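Local coordinates for fluvirucin B1 DH domain from module 1 (Actinomadura vulgaris, PDB 6OBV), which probably dehydrates a beta-hydroxyacyl polyketide intermediate in the first module of fluvirucin B1 biosynthesis, at residues G190-R198 against A208-E216; L258-H268 against L279-A290. All blocks are in the same frame, centred on the assembly; numbering follows the deposited sequence.

Interaction 1: residues G190-R198 against A208-E216; sequences GPAFQGLKR and AEVELDERE
Glu209 OE1 is gripped by two nitrogens of Arg198, NE at 2.7 Å and NH2 at 2.8 Å, the second bond weak. NE comes from above the carboxylate plane, and with the two flat groups turned 71° apart this is no flat, two-pronged pairing. Arg198 NH2 also reaches Glu211 OE2 at 2.6 Å, here within the guanidinium plane and nearly along the C-O axis. A bend at chi3 (-50°) turns the arginine back toward strand 208-211, where it spans both glutamates, while Lys197 CB lies against one face of its guanidinium. Lys197 crosses Glu211 at about a right angle, Lys197 CG lying 3.7 Å from Glu211 CD; Lys197 NZ turns instead to Gln194 O. Beneath the charges runs a classic beta bulge of the hairpin: Glu209 O accepts from Lys197 N at 3.0 Å and weakly from Arg198 N. Leu196 CD1 packs on Ala208 CB (3.7 Å) on the other sheet face. Farther along, Ala192 CB abuts the Glu216 carboxylate, whose OE2 takes two bonds from Arg215, and a water joins Ala192 O, Asp213 N and Glu216 OE1. Trp165 NE1 holds Glu209 OE2, so this carboxylate is tied at both oxygens. One arginine shared by two acids probably offsets their mutual repulsion and favours their ionised forms on this partly exposed edge of the hairpin.

Interaction 2: residues L258-H268 against L279-A290; sequences LASGAQRVRVH and LHITDTTGAPVA
Arg266 runs extended from CG to NE across the 283-286 turn and lays one face of its guanidinium on the turn backbone, Gly286 N standing 3.6 Å above the Arg266 guanidinium plane. Its CB meets Thr282 OG1 at 3.3 Å as the two side chains pass at a slant, and a water in the guanidinium plane links Arg266 NH1 to Thr282 OG1. With OG1 between the backbone N and the carbonyl carbon, chi1 (47°) puts Thr282 OG1 within reach of this water. Arg264 crosses Thr284 at about a right angle, its NH2 making a weak bond to OG1. The type I turn is braced by Asp283 OD1, which accepts from Thr285 N in an Asx turn, from Thr285 OG1 and from Ala287 N.

Arg266-Thr282 and His268-His280 are antiparallel hydrogen-bonded pairs, with Val267-Ile281 the non-hydrogen-bonded pair between them. On the other sheet face, Val265 CB presses on Ile281 CG2 at 3.6 Å, and Val267 and Leu279 lie side by side, pointing the same way, Val267 CG1 to Leu279 CD2 3.8 Å. Beyond the turn, Leu258 meets Pro288 crosswise, Leu258 CD1 lying 3.5 Å from Pro288 CB. Here Val289 O accepts from Leu258 N (2.7 Å) and Ala259 N, both reaching it from one face of the carbonyl. Val289 and Ala290 form a classic beta bulge opposite Ile281. The antiparallel hairpin lies between strands 205-211 and 288-299; helix 227-232 covers Ala262, Val265 and Ile281, while Trp165 makes a cation-pi contact with Arg266 and Phe207 stacks on His268.

Overall arrangement
Interactions 1 and 2 are built on successive antiparallel hairpins, their centres about 14 Å apart, joined edge to edge where strand 205-211 meets strand 264-271. Backbone bonds probably close this seam: Val267 N lies 2.9 Å from Ala208 O, and Val265 N is equally near Val210 O. Glu211 CG and Arg264 CG pack at 3.9 Å alongside. Trp165 serves both contacts, bonding Glu209 and meeting Arg266. Helix 227-232 lies against Phe193 and Val210 of interaction 1 and Val265 and Ile281 of interaction 2, consistent with the helix-wrapping sheets of a double-hotdog dehydratase. Phe193 also touches His69 and Asp231, which by sequence motif resemble the His-Asp pair of related dehydratases.

Interaction 1: residues G190-R198 against A208-E216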
ATOM      1  N   GLY A 190      29.413  14.465  -5.667  1.00 33.72           N
ATOM      2  CA  GLY A 190      29.761  14.069  -7.002  1.00 35.11           C
ATOM      3  C   GLY A 190      29.148  15.000  -8.041  1.00 38.50           C
ATOM      4  O   GLY A 190      28.435  15.963  -7.708  1.00 38.12           O
ATOM      5  N   PRO A 191      29.397  14.694  -9.326  1.00 41.50           N
ATOM      6  CA  PRO A 191      28.978  15.608 -10.413  1.00 40.82           C
ATOM      7  C   PRO A 191      27.513  16.045 -10.382  1.00 40.69           C
ATOM      8  O   PRO A 191      27.225  17.227 -10.621  1.00 43.07           O
ATOM      9  CB  PRO A 191      29.287  14.795 -11.675  1.00 44.80           C
ATOM     10  CG  PRO A 191      30.384  13.853 -11.258  1.00 47.93           C
ATOM     11  CD  PRO A 191      30.087  13.495  -9.836  1.00 44.19           C
ATOM     12  N   ALA A 192      26.575  15.136 -10.099  1.00 31.51           N
ATOM     13  CA  ALA A 192      25.161  15.507 -10.129  1.00 32.59           C
ATOM     14  C   ALA A 192      24.791  16.537  -9.065  1.00 33.36           C
ATOM     15  O   ALA A 192      23.785  17.244  -9.223  1.00 32.48           O
ATOM     16  CB  ALA A 192      24.284  14.263  -9.957  1.00 27.94           C
ATOM     17  N   PHE A 193      25.574  16.634  -7.991  1.00 25.37           N
ATOM     18  CA  PHE A 193      25.292  17.534  -6.884  1.00 25.02           C
ATOM     19  C   PHE A 193      26.165  18.773  -6.885  1.00 29.01           C
ATOM     20  O   PHE A 193      26.113  19.544  -5.927  1.00 38.87           O
ATOM     21  CB  PHE A 193      25.439  16.786  -5.558  1.00 24.61           C
ATOM     22  CG  PHE A 193      24.207  16.034  -5.192  1.00 27.94           C
ATOM     23  CD1 PHE A 193      23.295  16.566  -4.297  1.00 24.48           C
ATOM     24  CD2 PHE A 193      23.909  14.829  -5.818  1.00 29.31           C
ATOM     25  CE1 PHE A 193      22.126  15.891  -4.004  1.00 21.32           C
ATOM     26  CE2 PHE A 193      22.739  14.130  -5.512  1.00 29.18           C
ATOM     27  CZ  PHE A 193      21.846  14.669  -4.612  1.00 22.28           C
ATOM     28  N   GLN A 194      26.957  18.984  -7.930  1.00 28.78           N
ATOM     29  CA  GLN A 194      27.796  20.184  -8.034  1.00 29.62           C
ATOM     30  C   GLN A 194      27.107  21.286  -8.827  1.00 26.34           C
ATOM     31  O   GLN A 194      27.703  21.895  -9.705  1.00 35.73           O
ATOM     32  CB  GLN A 194      29.136  19.825  -8.661  1.00 30.99           C
ATOM     33  CG  GLN A 194      30.002  18.912  -7.784  1.00 37.14           C
ATOM     34  CD  GLN A 194      31.211  18.370  -8.520  1.00 43.51           C
ATOM     35  OE1 GLN A 194      31.534  18.816  -9.621  1.00 47.96           O
ATOM     36  NE2 GLN A 194      31.876  17.390  -7.920  1.00 44.29           N
ATOM     37  N   GLY A 195      25.851  21.591  -8.482  1.00 27.32           N
ATOM     38  CA  GLY A 195      25.045  22.510  -9.264  1.00 28.03           C
ATOM     39  C   GLY A 195      25.276  23.991  -9.038  1.00 29.73           C
ATOM     40  O   GLY A 195      24.718  24.792  -9.788  1.00 24.96           O
ATOM     41  N   LEU A 196      26.045  24.394  -8.034  1.00 31.55           N
ATOM     42  CA  LEU A 196      26.256  25.820  -7.791  1.00 31.63           C
ATOM     43  C   LEU A 196      27.177  26.388  -8.861  1.00 33.27           C
ATOM     44  O   LEU A 196      28.317  25.933  -9.012  1.00 33.66           O
ATOM     45  CB  LEU A 196      26.851  26.040  -6.405  1.00 33.94           C
ATOM     46  CG  LEU A 196      27.304  27.467  -6.091  1.00 38.98           C
ATOM     47  CD1 LEU A 196      26.119  28.415  -6.119  1.00 22.47           C
ATOM     48  CD2 LEU A 196      28.044  27.541  -4.744  1.00 31.76           C
ATOM     49  N   LYS A 197      26.688  27.373  -9.613  1.00 33.18           N
ATOM     50  CA  LYS A 197      27.453  27.932 -10.722  1.00 33.67           C
ATOM     51  C   LYS A 197      27.955  29.344 -10.461  1.00 38.82           C
ATOM     52  O   LYS A 197      29.122  29.645 -10.750  1.00 39.55           O
ATOM     53  CB  LYS A 197      26.609  27.919 -12.008  1.00 34.74           C
ATOM     54  CG  LYS A 197      26.084  26.540 -12.424  1.00 34.19           C
ATOM     55  CD  LYS A 197      27.219  25.536 -12.638  1.00 43.47           C
ATOM     56  CE  LYS A 197      26.700  24.108 -12.772  1.00 49.73           C
ATOM     57  NZ  LYS A 197      27.765  23.090 -12.538  1.00 54.39           N
ATOM     58  N   ARG A 198      27.100  30.218  -9.928  1.00 39.61           N
ATOM     59  CA  ARG A 198      27.433  31.610  -9.667  1.00 36.59           C
ATOM     60  C   ARG A 198      26.825  32.017  -8.335  1.00 37.39           C
ATOM     61  O   ARG A 198      25.764  31.517  -7.943  1.00 33.70           O
ATOM     62  CB  ARG A 198      26.926  32.545 -10.773  1.00 38.21           C
ATOM     63  CG  ARG A 198      27.768  32.543 -12.026  1.00 47.54           C
ATOM     64  CD  ARG A 198      26.924  32.909 -13.236  1.00 52.98           C
ATOM     65  NE  ARG A 198      25.711  32.096 -13.267  1.00 54.76           N
ATOM     66  CZ  ARG A 198      25.549  30.993 -13.999  1.00 49.55           C
ATOM     67  NH1 ARG A 198      26.533  30.557 -14.795  1.00 44.83           N
ATOM     68  NH2 ARG A 198      24.397  30.325 -13.929  1.00 33.73           N
ATOM     69  N   ALA A 208      22.425  32.968  -5.426  1.00 29.61           N
ATOM     70  CA  ALA A 208      23.070  31.892  -6.163  1.00 28.37           C
ATOM     71  C   ALA A 208      22.274  31.583  -7.415  1.00 28.80           C
ATOM     72  O   ALA A 208      21.062  31.812  -7.487  1.00 29.79           O
ATOM     73  CB  ALA A 208      23.204  30.615  -5.317  1.00 23.41           C
ATOM     74  N   GLU A 209      22.975  31.072  -8.415  1.00 28.94           N
ATOM     75  CA  GLU A 209      22.347  30.401  -9.538  1.00 30.29           C
ATOM     76  C   GLU A 209      22.868  28.976  -9.561  1.00 35.08           C
ATOM     77  O   GLU A 209      24.076  28.753  -9.429  1.00 31.60           O
ATOM     78  CB  GLU A 209      22.636  31.112 -10.854  1.00 32.14           C
ATOM     79  CG  GLU A 209      22.121  32.518 -10.893  1.00 34.55           C
ATOM     80  CD  GLU A 209      22.370  33.203 -12.230  1.00 43.71           C
ATOM     81  OE1 GLU A 209      23.091  32.629 -13.076  1.00 48.41           O
ATOM     82  OE2 GLU A 209      21.835  34.318 -12.433  1.00 43.18           O
ATOM     83  N   VAL A 210      21.946  28.023  -9.702  1.00 39.16           N
ATOM     84  CA  VAL A 210      22.216  26.596  -9.576  1.00 35.55           C
ATOM     85  C   VAL A 210      21.557  25.881 -10.752  1.00 34.38           C
ATOM     86  O   VAL A 210      20.398  26.166 -11.077  1.00 39.16           O
ATOM     87  CB  VAL A 210      21.675  26.048  -8.242  1.00 33.59           C
ATOM     88  CG1 VAL A 210      22.116  24.624  -8.049  1.00 33.17           C
ATOM     89  CG2 VAL A 210      22.116  26.915  -7.091  1.00 36.08           C
ATOM     90  N   GLU A 211      22.291  24.965 -11.397  1.00 29.84           N
ATOM     91  CA  GLU A 211      21.802  24.265 -12.583  1.00 36.50           C
ATOM     92  C   GLU A 211      22.133  22.780 -12.496  1.00 43.43           C
ATOM     93  O   GLU A 211      23.241  22.410 -12.094  1.00 36.96           O
ATOM     94  CB  GLU A 211      22.416  24.821 -13.879  1.00 33.70           C
ATOM     95  CG  GLU A 211      22.487  26.351 -13.998  1.00 39.92           C
ATOM     96  CD  GLU A 211      23.523  26.818 -15.019  1.00 47.55           C
ATOM     97  OE1 GLU A 211      23.977  25.992 -15.843  1.00 51.47           O
ATOM     98  OE2 GLU A 211      23.886  28.012 -14.995  1.00 49.58           O
ATOM     99  N   LEU A 212      21.182  21.932 -12.904  1.00 35.42           N
ATOM    100  CA  LEU A 212      21.442  20.501 -12.974  1.00 33.45           C
ATOM    101  C   LEU A 212      22.361  20.171 -14.148  1.00 34.11           C
ATOM    102  O   LEU A 212      22.348  20.845 -15.177  1.00 38.45           O
ATOM    103  CB  LEU A 212      20.140  19.724 -13.146  1.00 32.37           C
ATOM    104  CG  LEU A 212      19.116  19.796 -12.030  1.00 33.88           C
ATOM    105  CD1 LEU A 212      17.860  19.062 -12.455  1.00 31.37           C
ATOM    106  CD2 LEU A 212      19.710  19.161 -10.793  1.00 25.96           C
ATOM    107  N   ASP A 213      23.168  19.122 -13.977  1.00 37.05           N
ATOM    108  CA  ASP A 213      23.820  18.467 -15.104  1.00 41.96           C
ATOM    109  C   ASP A 213      22.777  18.001 -16.113  1.00 41.56           C
ATOM    110  O   ASP A 213      21.592  17.849 -15.798  1.00 46.18           O
ATOM    111  CB  ASP A 213      24.617  17.251 -14.642  1.00 45.68           C
ATOM    112  CG  ASP A 213      26.043  17.571 -14.299  1.00 50.61           C
ATOM    113  OD1 ASP A 213      26.394  18.768 -14.154  1.00 54.76           O
ATOM    114  OD2 ASP A 213      26.812  16.595 -14.165  1.00 51.99           O
ATOM    115  N   GLU A 214      23.235  17.727 -17.335  1.00 42.56           N
ATOM    116  CA  GLU A 214      22.292  17.325 -18.373  1.00 44.10           C
ATOM    117  C   GLU A 214      21.569  16.031 -18.002  1.00 43.39           C
ATOM    118  O   GLU A 214      20.364  15.898 -18.257  1.00 41.60           O
ATOM    119  CB  GLU A 214      23.006  17.215 -19.720  1.00 52.94           C
ATOM    120  CG  GLU A 214      23.043  18.566 -20.459  1.00 57.73           C
ATOM    121  CD  GLU A 214      23.878  18.559 -21.732  1.00 70.33           C
ATOM    122  OE1 GLU A 214      25.114  18.720 -21.623  1.00 74.19           O
ATOM    123  OE2 GLU A 214      23.299  18.419 -22.840  1.00 71.51           O
ATOM    124  N   ARG A 215      22.259  15.091 -17.340  1.00 40.80           N
ATOM    125  CA  ARG A 215      21.617  13.815 -17.014  1.00 46.83           C
ATOM    126  C   ARG A 215      20.422  14.010 -16.088  1.00 42.53           C
ATOM    127  O   ARG A 215      19.372  13.384 -16.278  1.00 44.22           O
ATOM    128  CB  ARG A 215      22.612  12.835 -16.384  1.00 48.28           C
ATOM    129  CG  ARG A 215      22.125  11.370 -16.391  1.00 45.49           C
ATOM    130  CD  ARG A 215      23.112  10.433 -15.693  1.00 43.98           C
ATOM    131  NE  ARG A 215      23.410  10.944 -14.358  1.00 45.09           N
ATOM    132  CZ  ARG A 215      24.352  10.469 -13.550  1.00 43.83           C
ATOM    133  NH1 ARG A 215      25.117   9.452 -13.928  1.00 40.49           N
ATOM    134  NH2 ARG A 215      24.526  11.022 -12.355  1.00 40.14           N
ATOM    135  N   GLU A 216      20.559  14.879 -15.088  1.00 39.12           N
ATOM    136  CA  GLU A 216      19.466  15.153 -14.161  1.00 37.45           C
ATOM    137  C   GLU A 216      18.457  16.138 -14.743  1.00 44.23           C
ATOM    138  O   GLU A 216      17.265  16.074 -14.402  1.00 41.11           O
ATOM    139  CB  GLU A 216      20.024  15.694 -12.838  1.00 32.39           C
ATOM    140  CG  GLU A 216      20.648  14.621 -11.947  1.00 32.47           C
ATOM    141  CD  GLU A 216      21.917  14.049 -12.526  1.00 32.21           C
ATOM    142  OE1 GLU A 216      22.737  14.853 -13.002  1.00 32.42           O
ATOM    143  OE2 GLU A 216      22.079  12.800 -12.521  1.00 30.68           O
TER
HETATM  144  O   HOH W   1      22.550  17.508 -11.727  1.00 39.20           O

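Interaction 2: residues L258-H268 against L279-A290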
ATOM      1  N   LEU A 258       6.100  25.962  -5.201  1.00 36.90           N
ATOM      2  CA  LEU A 258       5.185  26.806  -5.959  1.00 38.59           C
ATOM      3  C   LEU A 258       5.190  26.528  -7.460  1.00 37.69           C
ATOM      4  O   LEU A 258       4.237  26.916  -8.143  1.00 44.36           O
ATOM      5  CB  LEU A 258       5.516  28.285  -5.718  1.00 38.16           C
ATOM      6  CG  LEU A 258       5.643  28.703  -4.250  1.00 39.62           C
ATOM      7  CD1 LEU A 258       5.945  30.177  -4.136  1.00 46.78           C
ATOM      8  CD2 LEU A 258       4.350  28.366  -3.503  1.00 37.53           C
ATOM      9  N   ALA A 259       6.236  25.889  -7.991  1.00 35.61           N
ATOM     10  CA  ALA A 259       6.322  25.568  -9.413  1.00 36.03           C
ATOM     11  C   ALA A 259       7.176  24.320  -9.566  1.00 29.69           C
ATOM     12  O   ALA A 259       8.270  24.261  -9.007  1.00 33.56           O
ATOM     13  CB  ALA A 259       6.925  26.731 -10.218  1.00 33.58           C
ATOM     14  N   SER A 260       6.690  23.349 -10.333  1.00 32.07           N
ATOM     15  CA  SER A 260       7.249  22.006 -10.375  1.00 35.92           C
ATOM     16  C   SER A 260       8.255  21.846 -11.516  1.00 36.72           C
ATOM     17  O   SER A 260       8.223  22.575 -12.510  1.00 41.28           O
ATOM     18  CB  SER A 260       6.118  20.967 -10.506  1.00 28.67           C
ATOM     19  OG  SER A 260       5.398  21.072 -11.750  1.00 45.30           O
ATOM     20  N   GLY A 261       9.183  20.910 -11.337  1.00 34.93           N
ATOM     21  CA  GLY A 261      10.037  20.442 -12.421  1.00 35.56           C
ATOM     22  C   GLY A 261      11.111  21.398 -12.909  1.00 34.66           C
ATOM     23  O   GLY A 261      11.429  21.393 -14.100  1.00 37.45           O
ATOM     24  N   ALA A 262      11.688  22.216 -12.030  1.00 27.43           N
ATOM     25  CA  ALA A 262      12.710  23.155 -12.478  1.00 30.93           C
ATOM     26  C   ALA A 262      14.033  22.442 -12.732  1.00 36.33           C
ATOM     27  O   ALA A 262      14.359  21.429 -12.092  1.00 25.97           O
ATOM     28  CB  ALA A 262      12.923  24.270 -11.456  1.00 26.84           C
ATOM     29  N   GLN A 263      14.788  22.986 -13.687  1.00 41.05           N
ATOM     30  CA  GLN A 263      16.138  22.554 -14.027  1.00 45.98           C
ATOM     31  C   GLN A 263      17.214  23.513 -13.530  1.00 39.21           C
ATOM     32  O   GLN A 263      18.296  23.076 -13.132  1.00 40.26           O
ATOM     33  CB  GLN A 263      16.287  22.415 -15.544  1.00 48.01           C
ATOM     34  CG  GLN A 263      15.146  21.718 -16.241  1.00 56.36           C
ATOM     35  CD  GLN A 263      15.341  21.697 -17.741  1.00 61.74           C
ATOM     36  OE1 GLN A 263      16.479  21.683 -18.228  1.00 57.47           O
ATOM     37  NE2 GLN A 263      14.238  21.697 -18.488  1.00 66.74           N
ATOM     38  N   ARG A 264      16.956  24.811 -13.595  1.00 35.98           N
ATOM     39  CA  ARG A 264      17.873  25.846 -13.141  1.00 35.54           C
ATOM     40  C   ARG A 264      17.078  26.808 -12.274  1.00 35.78           C
ATOM     41  O   ARG A 264      15.895  27.044 -12.531  1.00 38.37           O
ATOM     42  CB  ARG A 264      18.519  26.585 -14.325  1.00 37.83           C
ATOM     43  CG  ARG A 264      18.933  25.674 -15.475  1.00 43.55           C
ATOM     44  CD  ARG A 264      19.498  26.450 -16.659  1.00 46.06           C
ATOM     45  NE  ARG A 264      18.637  27.561 -17.040  1.00 56.39           N
ATOM     46  CZ  ARG A 264      19.008  28.535 -17.870  1.00 68.33           C
ATOM     47  NH1 ARG A 264      20.226  28.516 -18.397  1.00 76.98           N
ATOM     48  NH2 ARG A 264      18.171  29.528 -18.176  1.00 68.74           N
ATOM     49  N   VAL A 265      17.699  27.328 -11.217  1.00 31.98           N
ATOM     50  CA  VAL A 265      16.993  28.204 -10.294  1.00 32.89           C
ATOM     51  C   VAL A 265      17.912  29.320  -9.828  1.00 33.05           C
ATOM     52  O   VAL A 265      19.140  29.239  -9.921  1.00 33.31           O
ATOM     53  CB  VAL A 265      16.433  27.459  -9.054  1.00 29.23           C
ATOM     54  CG1 VAL A 265      15.341  26.418  -9.447  1.00 29.08           C
ATOM     55  CG2 VAL A 265      17.559  26.853  -8.218  1.00 23.92           C
ATOM     56  N   ARG A 266      17.287  30.370  -9.314  1.00 26.23           N
ATOM     57  CA  ARG A 266      17.963  31.358  -8.498  1.00 29.64           C
ATOM     58  C   ARG A 266      17.634  31.104  -7.032  1.00 38.44           C
ATOM     59  O   ARG A 266      16.564  30.584  -6.699  1.00 43.96           O
ATOM     60  CB  ARG A 266      17.536  32.762  -8.889  1.00 32.66           C
ATOM     61  CG  ARG A 266      17.724  33.108 -10.359  1.00 34.28           C
ATOM     62  CD  ARG A 266      16.876  34.325 -10.666  1.00 30.23           C
ATOM     63  NE  ARG A 266      17.107  34.853 -11.997  1.00 37.41           N
ATOM     64  CZ  ARG A 266      16.569  35.983 -12.442  1.00 42.49           C
ATOM     65  NH1 ARG A 266      15.777  36.694 -11.648  1.00 39.73           N
ATOM     66  NH2 ARG A 266      16.830  36.402 -13.671  1.00 34.62           N
ATOM     67  N   VAL A 267      18.565  31.464  -6.153  1.00 34.59           N
ATOM     68  CA  VAL A 267      18.450  31.180  -4.728  1.00 30.74           C
ATOM     69  C   VAL A 267      18.735  32.447  -3.941  1.00 29.05           C
ATOM     70  O   VAL A 267      19.668  33.190  -4.257  1.00 33.80           O
ATOM     71  CB  VAL A 267      19.405  30.048  -4.305  1.00 28.19           C
ATOM     72  CG1 VAL A 267      19.203  29.700  -2.827  1.00 24.85           C
ATOM     73  CG2 VAL A 267      19.170  28.831  -5.171  1.00 29.22           C
ATOM     74  N   HIS A 268      17.916  32.703  -2.928  1.00 32.91           N
ATOM     75  CA  HIS A 268      18.094  33.831  -2.016  1.00 39.02           C
ATOM     76  C   HIS A 268      18.096  33.269  -0.595  1.00 36.18           C
ATOM     77  O   HIS A 268      17.042  32.912  -0.063  1.00 34.01           O
ATOM     78  CB  HIS A 268      16.982  34.856  -2.226  1.00 39.76           C
ATOM     79  CG  HIS A 268      17.059  36.045  -1.317  1.00 40.57           C
ATOM     80  ND1 HIS A 268      18.228  36.456  -0.713  1.00 41.05           N
ATOM     81  CD2 HIS A 268      16.104  36.918  -0.915  1.00 37.96           C
ATOM     82  CE1 HIS A 268      17.988  37.521   0.029  1.00 38.91           C
ATOM     83  NE2 HIS A 268      16.706  37.820  -0.074  1.00 39.66           N
ATOM     84  N   LEU A 279      15.199  30.313   2.684  1.00 32.86           N
ATOM     85  CA  LEU A 279      15.574  30.253   1.277  1.00 36.34           C
ATOM     86  C   LEU A 279      14.345  30.454   0.411  1.00 39.98           C
ATOM     87  O   LEU A 279      13.297  29.838   0.630  1.00 33.10           O
ATOM     88  CB  LEU A 279      16.245  28.921   0.874  1.00 30.29           C
ATOM     89  CG  LEU A 279      17.491  28.456   1.618  1.00 31.23           C
ATOM     90  CD1 LEU A 279      17.144  27.147   2.238  1.00 35.30           C
ATOM     91  CD2 LEU A 279      18.677  28.286   0.710  1.00 30.25           C
ATOM     92  N   HIS A 280      14.497  31.304  -0.590  1.00 42.19           N
ATOM     93  CA  HIS A 280      13.432  31.583  -1.531  1.00 42.11           C
ATOM     94  C   HIS A 280      14.006  31.370  -2.916  1.00 35.10           C
ATOM     95  O   HIS A 280      15.031  31.958  -3.271  1.00 31.69           O
ATOM     96  CB  HIS A 280      12.869  32.990  -1.311  1.00 50.78           C
ATOM     97  CG  HIS A 280      12.215  33.139   0.031  1.00 72.03           C
ATOM     98  ND1 HIS A 280      11.033  32.504   0.354  1.00 76.92           N
ATOM     99  CD2 HIS A 280      12.611  33.786   1.154  1.00 77.20           C
ATOM    100  CE1 HIS A 280      10.714  32.779   1.607  1.00 78.31           C
ATOM    101  NE2 HIS A 280      11.654  33.557   2.114  1.00 78.67           N
ATOM    102  N   ILE A 281      13.387  30.468  -3.655  1.00 28.63           N
ATOM    103  CA  ILE A 281      13.928  29.938  -4.889  1.00 29.03           C
ATOM    104  C   ILE A 281      13.024  30.417  -6.009  1.00 38.29           C
ATOM    105  O   ILE A 281      11.793  30.340  -5.903  1.00 42.04           O
ATOM    106  CB  ILE A 281      14.029  28.406  -4.814  1.00 25.68           C
ATOM    107  CG1 ILE A 281      15.027  28.029  -3.716  1.00 32.52           C
ATOM    108  CG2 ILE A 281      14.476  27.794  -6.110  1.00 27.51           C
ATOM    109  CD1 ILE A 281      15.044  26.565  -3.422  1.00 27.49           C
ATOM    110  N   THR A 282      13.630  30.967  -7.051  1.00 37.23           N
ATOM    111  CA  THR A 282      12.898  31.458  -8.203  1.00 37.72           C
ATOM    112  C   THR A 282      13.467  30.789  -9.439  1.00 30.29           C
ATOM    113  O   THR A 282      14.503  30.134  -9.381  1.00 31.64           O
ATOM    114  CB  THR A 282      13.016  32.976  -8.325  1.00 38.51           C
ATOM    115  OG1 THR A 282      14.392  33.343  -8.157  1.00 35.12           O
ATOM    116  CG2 THR A 282      12.172  33.644  -7.267  1.00 40.51           C
ATOM    117  N   ASP A 283      12.785  30.955 -10.568  1.00 40.56           N
ATOM    118  CA  ASP A 283      13.340  30.437 -11.806  1.00 39.18           C
ATOM    119  C   ASP A 283      14.119  31.556 -12.505  1.00 43.39           C
ATOM    120  O   ASP A 283      14.178  32.695 -12.035  1.00 34.16           O
ATOM    121  CB  ASP A 283      12.239  29.803 -12.663  1.00 36.29           C
ATOM    122  CG  ASP A 283      11.116  30.771 -13.036  1.00 41.58           C
ATOM    123  OD1 ASP A 283      11.356  31.997 -13.170  1.00 43.54           O
ATOM    124  OD2 ASP A 283       9.979  30.284 -13.220  1.00 38.25           O
ATOM    125  N   THR A 284      14.759  31.229 -13.627  1.00 46.59           N
ATOM    126  CA  THR A 284      15.659  32.191 -14.254  1.00 46.00           C
ATOM    127  C   THR A 284      14.934  33.378 -14.856  1.00 42.89           C
ATOM    128  O   THR A 284      15.589  34.233 -15.457  1.00 45.55           O
ATOM    129  CB  THR A 284      16.512  31.518 -15.330  1.00 50.96           C
ATOM    130  OG1 THR A 284      15.660  30.927 -16.321  1.00 52.34           O
ATOM    131  CG2 THR A 284      17.417  30.449 -14.698  1.00 49.64           C
ATOM    132  N   THR A 285      13.616  33.470 -14.710  1.00 45.33           N
ATOM    133  CA  THR A 285      12.896  34.692 -15.043  1.00 51.44           C
ATOM    134  C   THR A 285      12.321  35.373 -13.805  1.00 49.67           C
ATOM    135  O   THR A 285      11.515  36.300 -13.932  1.00 50.02           O
ATOM    136  CB  THR A 285      11.786  34.397 -16.057  1.00 56.44           C
ATOM    137  OG1 THR A 285      10.749  33.632 -15.429  1.00 56.04           O
ATOM    138  CG2 THR A 285      12.352  33.610 -17.236  1.00 58.56           C
ATOM    139  N   GLY A 286      12.713  34.928 -12.609  1.00 45.36           N
ATOM    140  CA  GLY A 286      12.312  35.549 -11.364  1.00 41.14           C
ATOM    141  C   GLY A 286      11.013  35.055 -10.782  1.00 39.75           C
ATOM    142  O   GLY A 286      10.612  35.530  -9.710  1.00 42.83           O
ATOM    143  N   ALA A 287      10.337  34.117 -11.452  1.00 38.50           N
ATOM    144  CA  ALA A 287       9.049  33.635 -10.989  1.00 41.27           C
ATOM    145  C   ALA A 287       9.247  32.640  -9.848  1.00 38.99           C
ATOM    146  O   ALA A 287      10.293  31.994  -9.758  1.00 40.28           O
ATOM    147  CB  ALA A 287       8.280  32.983 -12.140  1.00 35.27           C
ATOM    148  N   PRO A 288       8.265  32.514  -8.956  1.00 40.14           N
ATOM    149  CA  PRO A 288       8.454  31.666  -7.768  1.00 40.66           C
ATOM    150  C   PRO A 288       8.611  30.195  -8.128  1.00 40.64           C
ATOM    151  O   PRO A 288       8.000  29.692  -9.070  1.00 41.40           O
ATOM    152  CB  PRO A 288       7.177  31.903  -6.951  1.00 43.17           C
ATOM    153  CG  PRO A 288       6.577  33.185  -7.503  1.00 45.06           C
ATOM    154  CD  PRO A 288       6.969  33.221  -8.945  1.00 43.55           C
ATOM    155  N   VAL A 289       9.457  29.502  -7.372  1.00 40.13           N
ATOM    156  CA  VAL A 289       9.633  28.061  -7.503  1.00 37.14           C
ATOM    157  C   VAL A 289       9.398  27.354  -6.173  1.00 37.77           C
ATOM    158  O   VAL A 289       8.608  26.412  -6.088  1.00 36.73           O
ATOM    159  CB  VAL A 289      11.029  27.706  -8.072  1.00 34.71           C
ATOM    160  CG1 VAL A 289      11.264  26.204  -7.987  1.00 30.73           C
ATOM    161  CG2 VAL A 289      11.150  28.164  -9.515  1.00 33.31           C
ATOM    162  N   ALA A 290      10.077  27.799  -5.122  1.00 36.73           N
ATOM    163  CA  ALA A 290       9.889  27.206  -3.810  1.00 33.51           C
ATOM    164  C   ALA A 290      10.280  28.230  -2.767  1.00 34.31           C
ATOM    165  O   ALA A 290      11.053  29.157  -3.040  1.00 30.75           O
ATOM    166  CB  ALA A 290      10.711  25.924  -3.629  1.00 26.55           C
TER
HETATM  167  O   HOH W   2      14.838  35.979  -8.712  1.00 35.09           O